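Local coordinates for protein kinase (Staphylococcus aureus subsp. aureus Mu50, PDB 3PY9) that probably senses muropeptides of the cell wall through its extracellular PASTA repeats as part of a membrane-bound serine/threonine kinase, at residues Q22-N27 / D62-V67; Q186-K191 / S197-V202. All blocks are in the same frame, centred on the assembly; numbering follows the deposited sequence.

Contact 1 of 2, residues Q22-N27 / D62-V67; sequences QIFNKN and DSVDVV
Phe24 reaches from the helix toward the strand and lays one face of its ring against Val64, whose CB stands 4.0 Å from the ring centroid and 22° off the ring normal. That is CH-pi geometry, with the CB offset toward the rim of the ring. The two side chains are roughly perpendicular, and the nearest approach is Phe24 CZ to Val64 CG1 at 3.6 Å. CG1 of Val64 is set anti to the backbone N (chi1 178°), which places that methyl just past the CZ end of the ring, on the face that CB covers. Val66 comes from another direction: its CG1 lies in the ring plane, at the edge, 3.8 Å from Phe24 CE2, and the two side chains run antiparallel past one another. Helix 17-26 is thus packed on strand 63-69, the middle strand of a three-stranded mixed sheet, as expected for the single helix against a small sheet in a PASTA domain. No hydrogen bond joins the two segments, and the three touching residues are all buried. Leu31 of strand 30-37 and Val12 of a loop also touch Phe24, while Thr50 of strand 47-51 meets both valines.

Contact 2 of 2, residues Q186-K191 / S197-V202; sequences QSPKGK and STISFV
Strands 183-187 and 198-204 run antiparallel here, with Ser187 and Ser200 as a hydrogen-bonded pair: Ser187 N gives to Ser200 O at 2.9 Å, and Ser200 N to Ser187 O at 2.7 Å with an N-H...O angle of 169°. Gln186 and Phe201 form the adjoining non-hydrogen-bonded pair. Their side chains extend alongside each other in the same direction, Gln186 CG making a CH-pi contact over the Phe201 ring face, 4.0 Å from its centroid. With CG anti to the backbone N (chi1 -174°) and the chain extended, Gln186 carries its amide along the ring, the two planes 38° apart. That amide is tied down at both ends: OE1 accepts from Phe149 N, while NE2 gives to Glu147 O and, at 3.2 Å, to an in-plane lone pair of Pro188 O by a bent bond that leaves the amide's own plane. Past the bridge, Pro188, which follows a cis peptide bond, crosses Ile199 at about a right angle, its CD 3.7 Å from Ile199 CD1. On the Ser187 and Ser200 face, a water links Thr198 O to Ser200 OG, at 2.7 Å from each. In this PASTA domain, strand 198-204 is the middle strand, flanked by 183-187 and 167-173. Helix 154-162 covers Ile199 and Phe201 through Leu161, Phe154 meeting the Phe201 ring edge-to-face, while Val146 of strand 143-146 touches Gln186 and Ile199.

Contacts 1 and 2 belong to separate PASTA domains, with centres about 81 Å apart and on opposite sides of the chain's centre. Both include the middle strand of a three-stranded mixed sheet with strand order 1-3-2, but they differ in what that strand meets. Contact 1 joins helix to sheet, is made by apolar side chains with no hydrogen bond, and buries 133 Å². Contact 2 joins strand to strand and buries 287 Å²; backbone hydrogen bonds define it, and its two faces differ, one with an aromatic ring beneath the helix and an amide held by the 147-149 backbone, the other carrying serines and a water. Contact 1 lies in the domain core, whereas contact 2 spans core and surface.

Contact 1 of 2, residues Q22-N27 / D62-V67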
ATOM      1  N   GLN A  22     -28.276  -2.710  53.485  1.00 46.74           N
ATOM      2  CA  GLN A  22     -27.818  -2.179  54.770  1.00 47.48           C
ATOM      3  C   GLN A  22     -28.435  -0.804  55.105  1.00 46.93           C
ATOM      4  O   GLN A  22     -28.995  -0.634  56.186  1.00 47.33           O
ATOM      5  CB  GLN A  22     -26.289  -2.136  54.799  1.00 47.93           C
ATOM      6  CG  GLN A  22     -25.633  -3.484  55.043  1.00 50.78           C
ATOM      7  CD  GLN A  22     -25.231  -3.687  56.495  1.00 55.40           C
ATOM      8  OE1 GLN A  22     -24.677  -4.733  56.862  1.00 57.93           O
ATOM      9  NE2 GLN A  22     -25.493  -2.680  57.332  1.00 56.50           N
ATOM     10  N   ILE A  23     -28.364   0.166  54.191  1.00 46.42           N
ATOM     11  CA  ILE A  23     -29.010   1.471  54.442  1.00 46.19           C
ATOM     12  C   ILE A  23     -30.545   1.367  54.553  1.00 45.79           C
ATOM     13  O   ILE A  23     -31.150   2.059  55.368  1.00 46.07           O
ATOM     14  CB  ILE A  23     -28.593   2.575  53.403  1.00 46.45           C
ATOM     15  CG1 ILE A  23     -27.145   3.033  53.613  1.00 46.59           C
ATOM     16  CG2 ILE A  23     -29.467   3.805  53.498  1.00 46.12           C
ATOM     17  CD1 ILE A  23     -26.176   2.448  52.638  1.00 47.29           C
ATOM     18  N   PHE A  24     -31.170   0.511  53.740  1.00 45.49           N
ATOM     19  CA  PHE A  24     -32.633   0.359  53.764  1.00 44.80           C
ATOM     20  C   PHE A  24     -33.126  -0.277  55.067  1.00 45.09           C
ATOM     21  O   PHE A  24     -34.144   0.165  55.626  1.00 45.24           O
ATOM     22  CB  PHE A  24     -33.160  -0.479  52.579  1.00 44.45           C
ATOM     23  CG  PHE A  24     -32.984   0.164  51.210  1.00 42.90           C
ATOM     24  CD1 PHE A  24     -32.993   1.545  51.046  1.00 41.62           C
ATOM     25  CD2 PHE A  24     -32.847  -0.637  50.086  1.00 40.41           C
ATOM     26  CE1 PHE A  24     -32.842   2.124  49.770  1.00 42.22           C
ATOM     27  CE2 PHE A  24     -32.696  -0.077  48.814  1.00 41.30           C
ATOM     28  CZ  PHE A  24     -32.689   1.305  48.652  1.00 41.48           C
ATOM     29  N   ASN A  25     -32.433  -1.319  55.529  1.00 44.80           N
ATOM     30  CA  ASN A  25     -32.844  -2.036  56.737  1.00 45.54           C
ATOM     31  C   ASN A  25     -32.777  -1.122  57.943  1.00 45.72           C
ATOM     32  O   ASN A  25     -33.736  -1.013  58.713  1.00 45.91           O
ATOM     33  CB  ASN A  25     -31.962  -3.259  56.982  1.00 45.77           C
ATOM     34  CG  ASN A  25     -32.252  -4.394  56.032  1.00 46.69           C
ATOM     35  OD1 ASN A  25     -33.302  -4.426  55.372  1.00 48.19           O
ATOM     36  ND2 ASN A  25     -31.326  -5.346  55.960  1.00 45.54           N
ATOM     37  N   LYS A  26     -31.630  -0.463  58.078  1.00 45.91           N
ATOM     38  CA  LYS A  26     -31.407   0.566  59.080  1.00 46.27           C
ATOM     39  C   LYS A  26     -32.536   1.600  59.108  1.00 45.59           C
ATOM     40  O   LYS A  26     -32.909   2.080  60.180  1.00 46.01           O
ATOM     41  CB  LYS A  26     -30.027   1.216  58.862  1.00 46.75           C
ATOM     42  CG  LYS A  26     -29.955   2.756  58.994  1.00 49.49           C
ATOM     43  CD  LYS A  26     -30.039   3.270  60.448  1.00 52.09           C
ATOM     44  CE  LYS A  26     -30.289   4.785  60.500  1.00 51.21           C
ATOM     45  NZ  LYS A  26     -29.122   5.557  59.984  1.00 53.94           N
ATOM     46  N   ASN A  27     -33.074   1.926  57.938  1.00 44.48           N
ATOM     47  CA  ASN A  27     -34.149   2.915  57.799  1.00 44.00           C
ATOM     48  C   ASN A  27     -35.571   2.341  57.882  1.00 43.10           C
ATOM     49  O   ASN A  27     -36.534   3.026  57.531  1.00 43.18           O
ATOM     50  CB  ASN A  27     -33.999   3.643  56.452  1.00 44.59           C
ATOM     51  CG  ASN A  27     -33.392   5.027  56.587  1.00 44.52           C
ATOM     52  OD1 ASN A  27     -34.109   6.033  56.638  1.00 44.93           O
ATOM     53  ND2 ASN A  27     -32.073   5.090  56.618  1.00 44.27           N
ATOM     54  N   ASP A  62     -42.138  -0.225  53.658  1.00 32.64           N
ATOM     55  CA  ASP A  62     -42.240  -0.195  52.196  1.00 31.24           C
ATOM     56  C   ASP A  62     -40.921  -0.722  51.629  1.00 30.86           C
ATOM     57  O   ASP A  62     -39.900  -0.673  52.315  1.00 30.36           O
ATOM     58  CB  ASP A  62     -42.493   1.223  51.706  1.00 31.14           C
ATOM     59  CG  ASP A  62     -43.889   1.721  52.005  1.00 31.09           C
ATOM     60  OD1 ASP A  62     -44.779   0.940  52.406  1.00 31.60           O
ATOM     61  OD2 ASP A  62     -44.102   2.932  51.826  1.00 32.97           O
ATOM     62  N   SER A  63     -40.945  -1.247  50.404  1.00 30.65           N
ATOM     63  CA  SER A  63     -39.709  -1.652  49.704  1.00 31.18           C
ATOM     64  C   SER A  63     -39.155  -0.517  48.868  1.00 31.34           C
ATOM     65  O   SER A  63     -39.854   0.441  48.604  1.00 31.39           O
ATOM     66  CB  SER A  63     -39.945  -2.838  48.763  1.00 30.76           C
ATOM     67  OG  SER A  63     -40.646  -3.890  49.393  1.00 33.39           O
ATOM     68  N   VAL A  64     -37.903  -0.652  48.410  1.00 31.70           N
ATOM     69  CA  VAL A  64     -37.337   0.311  47.482  1.00 31.31           C
ATOM     70  C   VAL A  64     -36.639  -0.449  46.375  1.00 30.84           C
ATOM     71  O   VAL A  64     -35.625  -1.114  46.606  1.00 30.55           O
ATOM     72  CB  VAL A  64     -36.351   1.340  48.163  1.00 31.92           C
ATOM     73  CG1 VAL A  64     -35.759   2.287  47.102  1.00 31.42           C
ATOM     74  CG2 VAL A  64     -37.051   2.174  49.252  1.00 31.19           C
ATOM     75  N   ASP A  65     -37.185  -0.338  45.170  1.00 30.29           N
ATOM     76  CA  ASP A  65     -36.589  -0.963  43.986  1.00 30.09           C
ATOM     77  C   ASP A  65     -35.296  -0.276  43.602  1.00 29.59           C
ATOM     78  O   ASP A  65     -35.165   0.927  43.772  1.00 29.75           O
ATOM     79  CB  ASP A  65     -37.564  -0.923  42.803  1.00 29.72           C
ATOM     80  CG  ASP A  65     -38.818  -1.721  43.061  1.00 31.57           C
ATOM     81  OD1 ASP A  65     -38.830  -2.567  44.007  1.00 30.92           O
ATOM     82  OD2 ASP A  65     -39.787  -1.513  42.302  1.00 32.72           O
ATOM     83  N   VAL A  66     -34.347  -1.041  43.067  1.00 29.59           N
ATOM     84  CA  VAL A  66     -33.054  -0.471  42.655  1.00 29.85           C
ATOM     85  C   VAL A  66     -32.683  -0.897  41.250  1.00 30.12           C
ATOM     86  O   VAL A  66     -32.970  -2.019  40.840  1.00 30.19           O
ATOM     87  CB  VAL A  66     -31.913  -0.849  43.635  1.00 29.57           C
ATOM     88  CG1 VAL A  66     -32.228  -0.323  45.072  1.00 29.47           C
ATOM     89  CG2 VAL A  66     -31.685  -2.358  43.649  1.00 28.57           C
ATOM     90  N   VAL A  67     -32.096   0.029  40.498  1.00 31.04           N
ATOM     91  CA  VAL A  67     -31.531  -0.271  39.185  1.00 31.39           C
ATOM     92  C   VAL A  67     -30.020  -0.198  39.332  1.00 32.10           C
ATOM     93  O   VAL A  67     -29.512   0.752  39.915  1.00 32.32           O
ATOM     94  CB  VAL A  67     -31.993   0.729  38.116  1.00 31.48           C
ATOM     95  CG1 VAL A  67     -31.506   0.295  36.746  1.00 30.92           C
ATOM     96  CG2 VAL A  67     -33.544   0.884  38.116  1.00 31.52           C
TER

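Contact 2 of 2, residues Q186-K191 / S197-V202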
ATOM      1  N   GLN A 186      11.940  11.829 -22.101  1.00 34.43           N
ATOM      2  CA  GLN A 186      11.518  11.658 -20.699  1.00 33.76           C
ATOM      3  C   GLN A 186      10.055  11.310 -20.593  1.00 33.31           C
ATOM      4  O   GLN A 186       9.208  11.928 -21.236  1.00 33.56           O
ATOM      5  CB  GLN A 186      11.765  12.932 -19.889  1.00 34.13           C
ATOM      6  CG  GLN A 186      11.496  12.815 -18.371  1.00 32.38           C
ATOM      7  CD  GLN A 186      11.655  14.161 -17.669  1.00 34.14           C
ATOM      8  OE1 GLN A 186      12.470  14.997 -18.094  1.00 33.58           O
ATOM      9  NE2 GLN A 186      10.866  14.389 -16.600  1.00 31.42           N
ATOM     10  N   SER A 187       9.767  10.337 -19.740  1.00 32.44           N
ATOM     11  CA  SER A 187       8.421   9.874 -19.521  1.00 31.20           C
ATOM     12  C   SER A 187       8.274   9.390 -18.080  1.00 29.91           C
ATOM     13  O   SER A 187       9.030   8.525 -17.647  1.00 29.25           O
ATOM     14  CB  SER A 187       8.131   8.725 -20.488  1.00 31.33           C
ATOM     15  OG  SER A 187       6.798   8.305 -20.359  1.00 32.98           O
ATOM     16  N   PRO A 188       7.304   9.956 -17.334  1.00 28.89           N
ATOM     17  CA  PRO A 188       6.507  11.141 -17.723  1.00 28.29           C
ATOM     18  C   PRO A 188       7.258  12.464 -17.529  1.00 27.41           C
ATOM     19  O   PRO A 188       8.367  12.465 -16.983  1.00 27.11           O
ATOM     20  CB  PRO A 188       5.303  11.061 -16.787  1.00 28.02           C
ATOM     21  CG  PRO A 188       5.871  10.445 -15.561  1.00 28.08           C
ATOM     22  CD  PRO A 188       6.848   9.406 -16.048  1.00 28.93           C
ATOM     23  N   LYS A 189       6.657  13.570 -17.974  1.00 26.25           N
ATOM     24  CA  LYS A 189       7.256  14.920 -17.861  1.00 25.81           C
ATOM     25  C   LYS A 189       6.134  15.932 -17.967  1.00 25.05           C
ATOM     26  O   LYS A 189       5.102  15.630 -18.591  1.00 25.02           O
ATOM     27  CB  LYS A 189       8.268  15.178 -19.015  1.00 25.98           C
ATOM     28  CG  LYS A 189       7.573  15.274 -20.404  1.00 24.97           C
ATOM     29  CD  LYS A 189       8.538  15.162 -21.581  1.00 26.04           C
ATOM     30  CE  LYS A 189       7.740  15.043 -22.890  1.00 27.63           C
ATOM     31  NZ  LYS A 189       7.321  16.391 -23.310  1.00 30.17           N
ATOM     32  N   GLY A 190       6.334  17.114 -17.391  1.00 24.46           N
ATOM     33  CA  GLY A 190       5.393  18.239 -17.545  1.00 25.43           C
ATOM     34  C   GLY A 190       4.013  18.041 -16.939  1.00 26.05           C
ATOM     35  O   GLY A 190       3.006  18.599 -17.419  1.00 25.43           O
ATOM     36  N   LYS A 191       3.982  17.280 -15.847  1.00 26.59           N
ATOM     37  CA  LYS A 191       2.775  16.628 -15.354  1.00 27.68           C
ATOM     38  C   LYS A 191       3.004  16.288 -13.886  1.00 26.15           C
ATOM     39  O   LYS A 191       4.090  15.869 -13.537  1.00 25.44           O
ATOM     40  CB  LYS A 191       2.666  15.290 -16.109  1.00 27.43           C
ATOM     41  CG  LYS A 191       1.296  14.847 -16.507  1.00 30.97           C
ATOM     42  CD  LYS A 191       1.271  13.343 -16.823  1.00 30.16           C
ATOM     43  CE  LYS A 191       1.844  13.022 -18.203  1.00 37.20           C
ATOM     44  NZ  LYS A 191       1.199  11.782 -18.800  1.00 38.53           N
ATOM     45  N   SER A 197       6.934   7.781  -8.027  1.00 29.75           N
ATOM     46  CA  SER A 197       6.789   7.148  -9.326  1.00 29.00           C
ATOM     47  C   SER A 197       8.152   7.006 -10.004  1.00 28.61           C
ATOM     48  O   SER A 197       9.113   7.705  -9.649  1.00 27.62           O
ATOM     49  CB  SER A 197       5.882   8.002 -10.228  1.00 28.86           C
ATOM     50  OG  SER A 197       4.546   7.994  -9.773  1.00 31.08           O
ATOM     51  N   THR A 198       8.218   6.116 -10.990  1.00 28.55           N
ATOM     52  CA  THR A 198       9.448   5.927 -11.790  1.00 29.16           C
ATOM     53  C   THR A 198       9.414   6.837 -13.025  1.00 28.98           C
ATOM     54  O   THR A 198       8.480   6.762 -13.819  1.00 28.58           O
ATOM     55  CB  THR A 198       9.572   4.485 -12.270  1.00 29.27           C
ATOM     56  OG1 THR A 198       9.532   3.604 -11.139  1.00 29.29           O
ATOM     57  CG2 THR A 198      10.900   4.279 -13.079  1.00 30.36           C
ATOM     58  N   ILE A 199      10.425   7.693 -13.158  1.00 29.48           N
ATOM     59  CA  ILE A 199      10.624   8.517 -14.368  1.00 29.80           C
ATOM     60  C   ILE A 199      11.692   7.878 -15.261  1.00 30.77           C
ATOM     61  O   ILE A 199      12.799   7.579 -14.789  1.00 30.41           O
ATOM     62  CB  ILE A 199      11.017   9.974 -14.009  1.00 29.74           C
ATOM     63  CG1 ILE A 199      10.206  10.486 -12.786  1.00 27.91           C
ATOM     64  CG2 ILE A 199      10.846  10.904 -15.216  1.00 29.17           C
ATOM     65  CD1 ILE A 199       8.661  10.419 -12.938  1.00 22.68           C
ATOM     66  N   SER A 200      11.339   7.652 -16.534  1.00 31.51           N
ATOM     67  CA  SER A 200      12.221   6.975 -17.509  1.00 32.49           C
ATOM     68  C   SER A 200      12.865   7.948 -18.505  1.00 32.49           C
ATOM     69  O   SER A 200      12.189   8.791 -19.097  1.00 32.69           O
ATOM     70  CB  SER A 200      11.455   5.889 -18.272  1.00 32.28           C
ATOM     71  OG  SER A 200      10.869   4.951 -17.383  1.00 34.03           O
ATOM     72  N   PHE A 201      14.173   7.805 -18.685  1.00 33.04           N
ATOM     73  CA  PHE A 201      14.981   8.731 -19.481  1.00 33.63           C
ATOM     74  C   PHE A 201      15.715   8.013 -20.597  1.00 34.26           C
ATOM     75  O   PHE A 201      16.240   6.919 -20.402  1.00 33.76           O
ATOM     76  CB  PHE A 201      16.029   9.407 -18.593  1.00 33.53           C
ATOM     77  CG  PHE A 201      15.480  10.497 -17.733  1.00 33.25           C
ATOM     78  CD1 PHE A 201      15.417  11.795 -18.207  1.00 32.97           C
ATOM     79  CD2 PHE A 201      15.042  10.226 -16.443  1.00 33.80           C
ATOM     80  CE1 PHE A 201      14.926  12.819 -17.415  1.00 35.52           C
ATOM     81  CE2 PHE A 201      14.528  11.250 -15.632  1.00 34.91           C
ATOM     82  CZ  PHE A 201      14.463  12.534 -16.115  1.00 34.37           C
ATOM     83  N   VAL A 202      15.736   8.626 -21.772  1.00 35.53           N
ATOM     84  CA  VAL A 202      16.666   8.211 -22.816  1.00 36.31           C
ATOM     85  C   VAL A 202      17.704   9.309 -22.919  1.00 37.28           C
ATOM     86  O   VAL A 202      17.367  10.484 -23.117  1.00 36.50           O
ATOM     87  CB  VAL A 202      15.971   7.896 -24.154  1.00 36.89           C
ATOM     88  CG1 VAL A 202      17.008   7.533 -25.233  1.00 36.90           C
ATOM     89  CG2 VAL A 202      14.947   6.761 -23.961  1.00 35.18           C
TER
HETATM   90  O   HOH W   1       8.568   5.568 -16.191  1.00 24.84           O